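Local structure of LacI family sugar-binding transcriptional regulator (Enterococcus faecalis V583, 4RK0) at residues T18-A23 with N186-F191; L93-A98 with P137-Q142; I129-P134 with I158-S163. The protein binds a sugar, here ribose, between the two lobes of its periplasmic-binding-protein-like core and probably regulates transcription as a DNA-binding repressor of the LacI family. One frame throughout, in Å; residues are numbered along the deposited sequence.

Contact 1 (T18-A23 with N186-F191); sequences TNPFFA and NDEIAF. With RIB (alpha-D-ribofuranose), chain E.
A chi1 of 177° carries the Asn19 amide away from its own N and past the carbonyl carbon, where it lies flat against the carboxylate of Glu188, whose chain bends at chi2 to meet it; the two planes are 6° apart, Asn19 CG 3.9 Å from Glu188 CD. Beyond the stack, Glu188 OE2 reaches Pro20 CD at 3.4 Å. Water completes the junction: one molecule joins Thr18 OG1 to Glu188 OE1, and a second donates to Asn19 OD1 while also bonding ribose O5. Asparagine suits both helix starts, since its short amide can turn back on its own backbone. Asn19 OD1 caps Phe21 N at 2.8 Å, and Asn186 OD1 caps Ile189 N at 2.9 Å; each donor stands above the carbonyl plane. The capping bond probably helps hold the Asn186 amide, whose ND2 gives a nearly straight bond (166°) to ribose O5, 2.9 Å away. The Phe21 ring lays one face over the sugar, CE2 3.4 Å from ribose C2, as flat aromatics often do in sugar sites. The two segments hold the starts of helices 20-35 and 187-199, meeting at the buried pocket; Ile189 and Ala190 rest on strand 181-184, and Thr18 packs on Gln24 of the second subunit.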
loop_
_atom_site.group_PDB
_atom_site.type_symbol
_atom_site.label_atom_id
_atom_site.label_comp_id
_atom_site.label_asym_id
_atom_site.label_seq_id
_atom_site.Cartn_x
_atom_site.Cartn_y
_atom_site.Cartn_z
ATOM N N THR A 18 2.238 3.528 2.796
ATOM C CA THR A 18 1.293 2.531 3.276
ATOM C C THR A 18 -0.128 2.873 2.862
ATOM O O THR A 18 -0.973 1.982 2.778
ATOM C CB THR A 18 1.322 2.422 4.793
ATOM O OG1 THR A 18 1.192 3.722 5.358
ATOM C CG2 THR A 18 2.619 1.811 5.252
ATOM N N ASN A 19 -0.393 4.156 2.600
ATOM C CA ASN A 19 -1.697 4.562 2.129
ATOM C C ASN A 19 -1.736 4.134 0.659
ATOM O O ASN A 19 -0.879 4.550 -0.136
ATOM C CB ASN A 19 -1.838 6.064 2.251
ATOM C CG ASN A 19 -3.141 6.585 1.715
ATOM O OD1 ASN A 19 -3.871 5.927 0.984
ATOM N ND2 ASN A 19 -3.427 7.813 2.069
ATOM N N PRO A 20 -2.671 3.260 0.300
ATOM C CA PRO A 20 -2.742 2.819 -1.116
ATOM C C PRO A 20 -2.758 3.996 -2.107
ATOM O O PRO A 20 -2.327 3.831 -3.242
ATOM C CB PRO A 20 -4.060 2.037 -1.205
ATOM C CG PRO A 20 -4.539 1.860 0.174
ATOM C CD PRO A 20 -3.765 2.717 1.125
ATOM N N PHE A 21 -3.276 5.159 -1.695
ATOM C CA PHE A 21 -3.216 6.347 -2.547
ATOM C C PHE A 21 -1.800 6.652 -2.999
ATOM O O PHE A 21 -1.566 6.863 -4.204
ATOM C CB PHE A 21 -3.825 7.572 -1.865
ATOM C CG PHE A 21 -3.750 8.811 -2.697
ATOM C CD1 PHE A 21 -4.688 9.038 -3.668
ATOM C CD2 PHE A 21 -2.713 9.704 -2.545
ATOM C CE1 PHE A 21 -4.630 10.163 -4.475
ATOM C CE2 PHE A 21 -2.625 10.812 -3.367
ATOM C CZ PHE A 21 -3.613 11.045 -4.335
ATOM N N PHE A 22 -0.853 6.718 -2.070
ATOM C CA PHE A 22 0.514 7.124 -2.429
ATOM C C PHE A 22 1.271 5.994 -3.073
ATOM O O PHE A 22 2.137 6.223 -3.887
ATOM C CB PHE A 22 1.273 7.647 -1.239
ATOM C CG PHE A 22 0.731 8.945 -0.735
ATOM C CD1 PHE A 22 0.775 10.075 -1.522
ATOM C CD2 PHE A 22 0.079 9.005 0.470
ATOM C CE1 PHE A 22 0.229 11.242 -1.071
ATOM C CE2 PHE A 22 -0.432 10.161 0.936
ATOM C CZ PHE A 22 -0.366 11.295 0.158
ATOM N N ALA A 23 0.880 4.768 -2.785
ATOM C CA ALA A 23 1.492 3.647 -3.505
ATOM C C ALA A 23 1.142 3.681 -4.989
ATOM O O ALA A 23 2.003 3.416 -5.837
ATOM C CB ALA A 23 1.096 2.308 -2.875
ATOM N N ASN A 186 -10.718 11.048 3.771
ATOM C CA ASN A 186 -10.107 10.078 2.871
ATOM C C ASN A 186 -10.648 8.673 3.143
ATOM O O ASN A 186 -11.328 8.448 4.162
ATOM C CB ASN A 186 -8.585 10.132 2.822
ATOM C CG ASN A 186 -7.904 9.450 3.984
ATOM O OD1 ASN A 186 -8.484 9.239 5.050
ATOM N ND2 ASN A 186 -6.634 9.133 3.785
ATOM N N ASP A 187 -10.364 7.756 2.222
ATOM C CA ASP A 187 -10.896 6.384 2.317
ATOM C C ASP A 187 -10.322 5.667 3.551
ATOM O O ASP A 187 -11.028 4.900 4.201
ATOM C CB ASP A 187 -10.652 5.580 1.043
ATOM C CG ASP A 187 -11.518 6.051 -0.155
ATOM O OD1 ASP A 187 -12.568 6.667 0.047
ATOM O OD2 ASP A 187 -11.127 5.773 -1.289
ATOM N N GLU A 188 -9.073 5.907 3.887
ATOM C CA GLU A 188 -8.497 5.292 5.094
ATOM C C GLU A 188 -9.266 5.684 6.367
ATOM O O GLU A 188 -9.583 4.828 7.195
ATOM C CB GLU A 188 -7.010 5.656 5.230
ATOM C CG GLU A 188 -6.135 5.013 4.170
ATOM C CD GLU A 188 -4.735 4.672 4.668
ATOM O OE1 GLU A 188 -4.112 5.497 5.364
ATOM O OE2 GLU A 188 -4.238 3.574 4.356
ATOM N N ILE A 189 -9.603 6.963 6.527
ATOM C CA ILE A 189 -10.498 7.340 7.628
ATOM C C ILE A 189 -11.818 6.565 7.595
ATOM O O ILE A 189 -12.322 6.144 8.647
ATOM C CB ILE A 189 -10.806 8.839 7.627
ATOM C CG1 ILE A 189 -9.538 9.578 8.029
ATOM C CG2 ILE A 189 -11.938 9.168 8.586
ATOM C CD1 ILE A 189 -9.646 11.099 8.034
ATOM N N ALA A 190 -12.429 6.479 6.415
ATOM C CA ALA A 190 -13.673 5.768 6.243
ATOM C C ALA A 190 -13.560 4.297 6.682
ATOM O O ALA A 190 -14.490 3.749 7.293
ATOM C CB ALA A 190 -14.096 5.792 4.783
ATOM N N PHE A 191 -12.463 3.659 6.315
ATOM C CA PHE A 191 -12.261 2.262 6.754
ATOM C C PHE A 191 -12.210 2.164 8.271
ATOM O O PHE A 191 -12.728 1.194 8.884
ATOM C CB PHE A 191 -11.029 1.607 6.125
ATOM C CG PHE A 191 -11.025 1.614 4.624
ATOM C CD1 PHE A 191 -12.219 1.606 3.891
ATOM C CD2 PHE A 191 -9.821 1.653 3.941
ATOM C CE1 PHE A 191 -12.211 1.639 2.506
ATOM C CE2 PHE A 191 -9.810 1.697 2.563
ATOM C CZ PHE A 191 -11.009 1.688 1.849
HETATM O O5 RIB E . -5.727 9.473 1.013
HETATM C C5 RIB E . -4.508 10.161 1.245
HETATM C C4 RIB E . -4.848 11.585 1.150
HETATM O O4 RIB E . -3.759 12.479 1.497
HETATM C C3 RIB E . -5.250 11.570 -0.311
HETATM O O3 RIB E . -6.628 11.945 -0.261
HETATM C C2 RIB E . -4.223 12.540 -0.902
HETATM O O2 RIB E . -4.827 13.495 -1.740
HETATM C C1 RIB E . -3.380 13.097 0.258
HETATM O O1 RIB E . -3.320 14.513 0.250
HETATM O O HOH W 1 -0.890 5.677 5.752
HETATM O O HOH W 2 -6.991 6.642 1.233
#

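Contact 2 (L93-A98 with P137-Q142); sequences LDQKKA and PVNIQQ. With RIB (alpha-D-ribofuranose), chain E.
Gln95 and Pro137 lie side by side and point the same way, the amide end of the glutamine running along the proline ring with OE1 3.6 Å from Pro137 CG. The ring lies against the extended Gln95 chain and probably helps hold it; Gln95 NE2 donates to ribose O4 at 3.3 Å and more weakly to O1. Close by, Asn139 presses on the turn from Leu93 to Lys96, its CG 3.2 Å from Asp94 O. A chi1 of 67° places CG between the backbone N and carbonyl carbon, turning the amide toward the sugar, and Asn139 ND2 reaches ribose O1 at 2.9 Å, with an angle of 163°. Asp94 supplies the complementary acceptors, a carboxylate being suited to two hydroxyls: OD1 takes that of ribose O2 at 2.6 Å, and OD2 probably that of O1. The outer side is looser. Two waters bridge Asp94 O to Asn139 N and Gln95 O to Val138 N, so the backbones meet here through water. There Lys97 CD merely brushes Val138 CG1 at 4.3 Å, both residues being exposed. The contact joins the loop between strands 90-93 and 103-107 to the start of helix 138-150, with helix 20-35 against Asp94 and helix 109-122 beside Asn139.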
loop_
_atom_site.group_PDB
_atom_site.type_symbol
_atom_site.label_atom_id
_atom_site.label_comp_id
_atom_site.label_asym_id
_atom_site.label_seq_id
_atom_site.Cartn_x
_atom_site.Cartn_y
_atom_site.Cartn_z
ATOM N N LEU A 93 2.750 18.668 -5.778
ATOM C CA LEU A 93 1.434 18.163 -5.886
ATOM C C LEU A 93 0.965 17.766 -4.502
ATOM O O LEU A 93 1.735 17.741 -3.523
ATOM C CB LEU A 93 1.390 16.926 -6.797
ATOM C CG LEU A 93 2.081 15.671 -6.299
ATOM C CD1 LEU A 93 1.525 14.440 -7.052
ATOM C CD2 LEU A 93 3.585 15.745 -6.371
ATOM N N ASP A 94 -0.317 17.479 -4.470
ATOM C CA ASP A 94 -0.986 16.869 -3.334
ATOM C C ASP A 94 -0.860 17.754 -2.082
ATOM O O ASP A 94 -1.338 18.901 -2.111
ATOM C CB ASP A 94 -0.467 15.461 -3.092
ATOM C CG ASP A 94 -1.520 14.601 -2.365
ATOM O OD1 ASP A 94 -2.656 14.485 -2.883
ATOM O OD2 ASP A 94 -1.253 14.130 -1.260
ATOM N N GLN A 95 -0.272 17.237 -1.003
ATOM C CA GLN A 95 -0.163 17.996 0.270
ATOM C C GLN A 95 0.843 19.121 0.205
ATOM O O GLN A 95 0.835 19.951 1.092
ATOM C CB GLN A 95 0.231 17.106 1.442
ATOM C CG GLN A 95 -0.763 15.958 1.589
ATOM C CD GLN A 95 -0.576 15.151 2.863
ATOM O OE1 GLN A 95 0.237 15.478 3.714
ATOM N NE2 GLN A 95 -1.344 14.094 2.990
ATOM N N LYS A 96 1.721 19.127 -0.793
ATOM C CA LYS A 96 2.624 20.283 -1.002
ATOM C C LYS A 96 1.946 21.377 -1.797
ATOM O O LYS A 96 1.650 21.205 -2.982
ATOM C CB LYS A 96 3.900 19.879 -1.737
ATOM C CG LYS A 96 4.854 21.029 -2.078
ATOM C CD LYS A 96 5.376 21.728 -0.802
ATOM C CE LYS A 96 5.987 23.104 -1.097
ATOM N NZ LYS A 96 6.143 23.945 0.127
ATOM N N LYS A 97 1.714 22.507 -1.140
ATOM C CA LYS A 97 1.080 23.652 -1.727
ATOM C C LYS A 97 2.023 24.384 -2.714
ATOM O O LYS A 97 3.199 24.556 -2.434
ATOM C CB LYS A 97 0.615 24.593 -0.608
ATOM C CG LYS A 97 0.194 25.988 -1.028
ATOM C CD LYS A 97 -1.022 25.988 -1.930
ATOM C CE LYS A 97 -1.543 27.408 -2.090
ATOM N NZ LYS A 97 -1.816 27.722 -3.516
ATOM N N ALA A 98 1.494 24.754 -3.879
ATOM C CA ALA A 98 2.264 25.452 -4.896
ATOM C C ALA A 98 2.264 26.944 -4.593
ATOM O O ALA A 98 1.218 27.533 -4.320
ATOM C CB ALA A 98 1.667 25.207 -6.275
ATOM N N PRO A 137 -3.434 19.802 5.397
ATOM C CA PRO A 137 -2.842 20.346 4.180
ATOM C C PRO A 137 -3.873 21.061 3.339
ATOM O O PRO A 137 -5.065 20.790 3.468
ATOM C CB PRO A 137 -2.307 19.108 3.458
ATOM C CG PRO A 137 -2.042 18.134 4.552
ATOM C CD PRO A 137 -3.116 18.372 5.567
ATOM N N VAL A 138 -3.427 22.010 2.509
ATOM C CA VAL A 138 -4.373 22.862 1.788
ATOM C C VAL A 138 -5.317 22.084 0.857
ATOM O O VAL A 138 -6.507 22.368 0.825
ATOM C CB VAL A 138 -3.638 23.972 1.004
ATOM C CG1 VAL A 138 -4.616 24.770 0.167
ATOM C CG2 VAL A 138 -2.918 24.894 1.996
ATOM N N ASN A 139 -4.790 21.076 0.160
ATOM C CA ASN A 139 -5.598 20.277 -0.723
ATOM C C ASN A 139 -6.748 19.619 0.028
ATOM O O ASN A 139 -7.880 19.611 -0.437
ATOM C CB ASN A 139 -4.718 19.264 -1.495
ATOM C CG ASN A 139 -4.087 18.184 -0.598
ATOM O OD1 ASN A 139 -3.559 18.447 0.502
ATOM N ND2 ASN A 139 -4.084 16.958 -1.105
ATOM N N ILE A 140 -6.471 19.157 1.239
ATOM C CA ILE A 140 -7.487 18.504 2.041
ATOM C C ILE A 140 -8.484 19.522 2.577
ATOM O O ILE A 140 -9.684 19.292 2.494
ATOM C CB ILE A 140 -6.857 17.667 3.161
ATOM C CG1 ILE A 140 -6.152 16.477 2.503
ATOM C CG2 ILE A 140 -7.934 17.230 4.129
ATOM C CD1 ILE A 140 -5.180 15.729 3.385
ATOM N N GLN A 141 -7.977 20.683 3.017
ATOM C CA GLN A 141 -8.813 21.748 3.501
ATOM C C GLN A 141 -9.785 22.163 2.412
ATOM O O GLN A 141 -10.944 22.389 2.686
ATOM C CB GLN A 141 -7.973 22.976 3.954
ATOM C CG GLN A 141 -8.791 23.950 4.805
ATOM C CD GLN A 141 -9.157 23.396 6.181
ATOM O OE1 GLN A 141 -10.307 23.487 6.632
ATOM N NE2 GLN A 141 -8.179 22.821 6.856
ATOM N N GLN A 142 -9.313 22.242 1.168
ATOM C CA GLN A 142 -10.221 22.536 0.053
ATOM C C GLN A 142 -11.433 21.601 -0.073
ATOM O O GLN A 142 -12.474 21.999 -0.591
ATOM C CB GLN A 142 -9.457 22.565 -1.267
ATOM C CG GLN A 142 -8.462 23.710 -1.381
ATOM C CD GLN A 142 -9.139 25.069 -1.485
ATOM O OE1 GLN A 142 -9.151 25.855 -0.534
ATOM N NE2 GLN A 142 -9.701 25.350 -2.646
HETATM O O5 RIB E . -5.727 9.473 1.013
HETATM C C5 RIB E . -4.508 10.161 1.245
HETATM C C4 RIB E . -4.848 11.585 1.150
HETATM O O4 RIB E . -3.759 12.479 1.497
HETATM C C3 RIB E . -5.250 11.570 -0.311
HETATM O O3 RIB E . -6.628 11.945 -0.261
HETATM C C2 RIB E . -4.223 12.540 -0.902
HETATM O O2 RIB E . -4.827 13.495 -1.740
HETATM C C1 RIB E . -3.380 13.097 0.258
HETATM O O1 RIB E . -3.320 14.513 0.250
HETATM O O HOH W 3 -1.693 21.201 -0.627
HETATM O O HOH W 4 -0.477 22.050 2.120
#

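Contact 3 (I129-P134 with I158-S163); sequences IVVMPP and IETELS
Residues 129-132 and 158-159 pair as parallel strands, Val131 opposite Ile158 and Met132 opposite Glu159, through Ile158 N to Val130 O (2.9 Å), Met132 N to Ile158 O (3.0 Å) and a more bent third bond, Thr160 N to Met132 O (148°), whose donor stands above the carbonyl plane where the strands give way to loops.

On the face of Val131 and Ile158, branched aliphatic side chains suit an extended strand covered by a helix. Ile158 sends CD1 across to Ile129 CG2 at 3.8 Å, and Ala170 of helix 164-175 lies against both Val131 and Ile158. Farther along, Thr160 holds OG1 anti to its backbone N (chi1 -156°), which turns CG2 tightly against Val131 CG1 at 3.5 Å while OG1 hydrogen-bonds Gly166 O; threonine thus serves both sides, with a methyl for the valine and a hydroxyl for the carbonyl. The opposite face carries Met132, which packs on Leu144 of helix 138-150, and the exposed Glu159. The acid's carboxylate crosses Pro134, Glu159 CD 4.0 Å from Pro134 CB, and shares a water with Pro133 O, the water donating to Glu159 OE2. Pro133 continues the extended chain past the strand, and its CG meets Leu162 CB at 4.0 Å.

Ser163 OG donates to Glu161 OE2 at 2.6 Å and caps the following helix at Gly166 N. The same loop carries Leu162, whose side chain comes near the bound ribose. The chemistry is therefore divided: backbone bonds set the strand register, hydrocarbon packs the face of Val131 and Ile158 under helix 164-175, and polar groups tie down the loop ends.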
loop_
_atom_site.group_PDB
_atom_site.type_symbol
_atom_site.label_atom_id
_atom_site.label_comp_id
_atom_site.label_asym_id
_atom_site.label_seq_id
_atom_site.Cartn_x
_atom_site.Cartn_y
_atom_site.Cartn_z
ATOM N N ILE A 129 -21.433 14.917 9.610
ATOM C CA ILE A 129 -20.150 15.084 10.230
ATOM C C ILE A 129 -19.118 15.016 9.139
ATOM O O ILE A 129 -19.223 14.175 8.249
ATOM C CB ILE A 129 -19.829 13.938 11.215
ATOM C CG1 ILE A 129 -20.868 13.806 12.323
ATOM C CG2 ILE A 129 -18.436 14.130 11.759
ATOM C CD1 ILE A 129 -20.676 14.778 13.456
ATOM N N VAL A 130 -18.117 15.879 9.213
ATOM C CA VAL A 130 -16.945 15.767 8.371
ATOM C C VAL A 130 -15.795 15.354 9.261
ATOM O O VAL A 130 -15.522 15.999 10.281
ATOM C CB VAL A 130 -16.595 17.090 7.658
ATOM C CG1 VAL A 130 -15.349 16.900 6.798
ATOM C CG2 VAL A 130 -17.754 17.567 6.813
ATOM N N VAL A 131 -15.124 14.259 8.908
ATOM C CA VAL A 131 -14.052 13.740 9.744
ATOM C C VAL A 131 -12.754 13.982 9.012
ATOM O O VAL A 131 -12.550 13.495 7.867
ATOM C CB VAL A 131 -14.209 12.215 10.013
ATOM C CG1 VAL A 131 -13.083 11.711 10.898
ATOM C CG2 VAL A 131 -15.542 11.894 10.639
ATOM N N MET A 132 -11.859 14.723 9.656
ATOM C CA MET A 132 -10.629 15.189 8.982
ATOM C C MET A 132 -9.506 15.505 9.960
ATOM O O MET A 132 -9.776 15.628 11.136
ATOM C CB MET A 132 -10.976 16.423 8.142
ATOM C CG MET A 132 -11.294 17.708 8.907
ATOM S SD MET A 132 -11.884 18.958 7.707
ATOM C CE MET A 132 -10.391 19.301 6.796
ATOM N N PRO A 133 -8.249 15.651 9.480
ATOM C CA PRO A 133 -7.159 15.959 10.385
ATOM C C PRO A 133 -7.141 17.411 10.778
ATOM O O PRO A 133 -7.711 18.231 10.065
ATOM C CB PRO A 133 -5.892 15.610 9.591
ATOM C CG PRO A 133 -6.289 15.726 8.160
ATOM C CD PRO A 133 -7.785 15.545 8.083
ATOM N N PRO A 134 -6.514 17.719 11.927
ATOM C CA PRO A 134 -6.285 19.122 12.283
ATOM C C PRO A 134 -5.180 19.705 11.451
ATOM O O PRO A 134 -4.377 18.954 10.916
ATOM C CB PRO A 134 -5.867 19.028 13.759
ATOM C CG PRO A 134 -5.162 17.720 13.856
ATOM C CD PRO A 134 -5.977 16.806 12.956
ATOM N N ILE A 158 -15.258 16.755 13.083
ATOM C CA ILE A 158 -14.458 15.996 14.060
ATOM C C ILE A 158 -13.055 15.833 13.531
ATOM O O ILE A 158 -12.864 15.344 12.427
ATOM C CB ILE A 158 -15.073 14.629 14.400
ATOM C CG1 ILE A 158 -16.417 14.831 15.107
ATOM C CG2 ILE A 158 -14.106 13.804 15.259
ATOM C CD1 ILE A 158 -17.200 13.563 15.342
ATOM N N GLU A 159 -12.070 16.282 14.307
ATOM C CA GLU A 159 -10.665 16.162 13.906
ATOM C C GLU A 159 -10.081 14.894 14.451
ATOM O O GLU A 159 -10.353 14.477 15.596
ATOM C CB GLU A 159 -9.845 17.386 14.343
ATOM C CG GLU A 159 -10.426 18.678 13.799
ATOM C CD GLU A 159 -9.723 19.916 14.300
ATOM O OE1 GLU A 159 -9.384 19.986 15.492
ATOM O OE2 GLU A 159 -9.523 20.832 13.489
ATOM N N THR A 160 -9.283 14.262 13.610
ATOM C CA THR A 160 -8.689 13.010 13.952
ATOM C C THR A 160 -7.552 12.784 12.992
ATOM O O THR A 160 -7.483 13.428 11.956
ATOM C CB THR A 160 -9.743 11.867 13.900
ATOM O OG1 THR A 160 -9.322 10.789 14.759
ATOM C CG2 THR A 160 -9.950 11.347 12.408
ATOM N N GLU A 161 -6.636 11.892 13.356
ATOM C CA GLU A 161 -5.504 11.548 12.505
ATOM C C GLU A 161 -5.972 11.037 11.119
ATOM O O GLU A 161 -6.964 10.292 10.987
ATOM C CB GLU A 161 -4.644 10.507 13.200
ATOM C CG GLU A 161 -3.516 9.951 12.362
ATOM C CD GLU A 161 -2.638 8.987 13.137
ATOM O OE1 GLU A 161 -1.693 9.466 13.787
ATOM O OE2 GLU A 161 -2.878 7.758 13.083
ATOM N N LEU A 162 -5.227 11.443 10.104
ATOM C CA LEU A 162 -5.489 11.045 8.712
ATOM C C LEU A 162 -4.994 9.623 8.481
ATOM O O LEU A 162 -3.886 9.398 7.964
ATOM C CB LEU A 162 -4.753 12.018 7.779
ATOM C CG LEU A 162 -4.969 11.855 6.269
ATOM C CD1 LEU A 162 -6.408 12.114 5.936
ATOM C CD2 LEU A 162 -4.062 12.889 5.582
ATOM N N SER A 163 -5.794 8.651 8.914
ATOM C CA SER A 163 -5.376 7.270 8.947
ATOM C C SER A 163 -6.567 6.371 9.344
ATOM O O SER A 163 -7.606 6.866 9.796
ATOM C CB SER A 163 -4.228 7.051 9.930
ATOM O OG SER A 163 -4.686 7.135 11.256
HETATM O O HOH W 5 -9.343 20.334 10.609
#

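How the contacts relate
Contact 1 closes the longest span of the three, 163 residues, and contacts 2 and 3 fall within that span, their segments alternating. Their centres are 13 to 16 Å apart. Contacts 1 and 2 each bridge the two lobes and both touch ribose. Contact 3 lies within the lobe built on the four-stranded parallel sheet, in the beta-alpha-beta unit of strand 127-132, helix 138-150 and strand 154-159; that helix also carries half of contact 2. Leu162 touches Asn186 of contact 1 and Ile140 of contact 2. The sheet edge thereby connects to both interlobe contacts, consistent with a cleft that closes around its sugar.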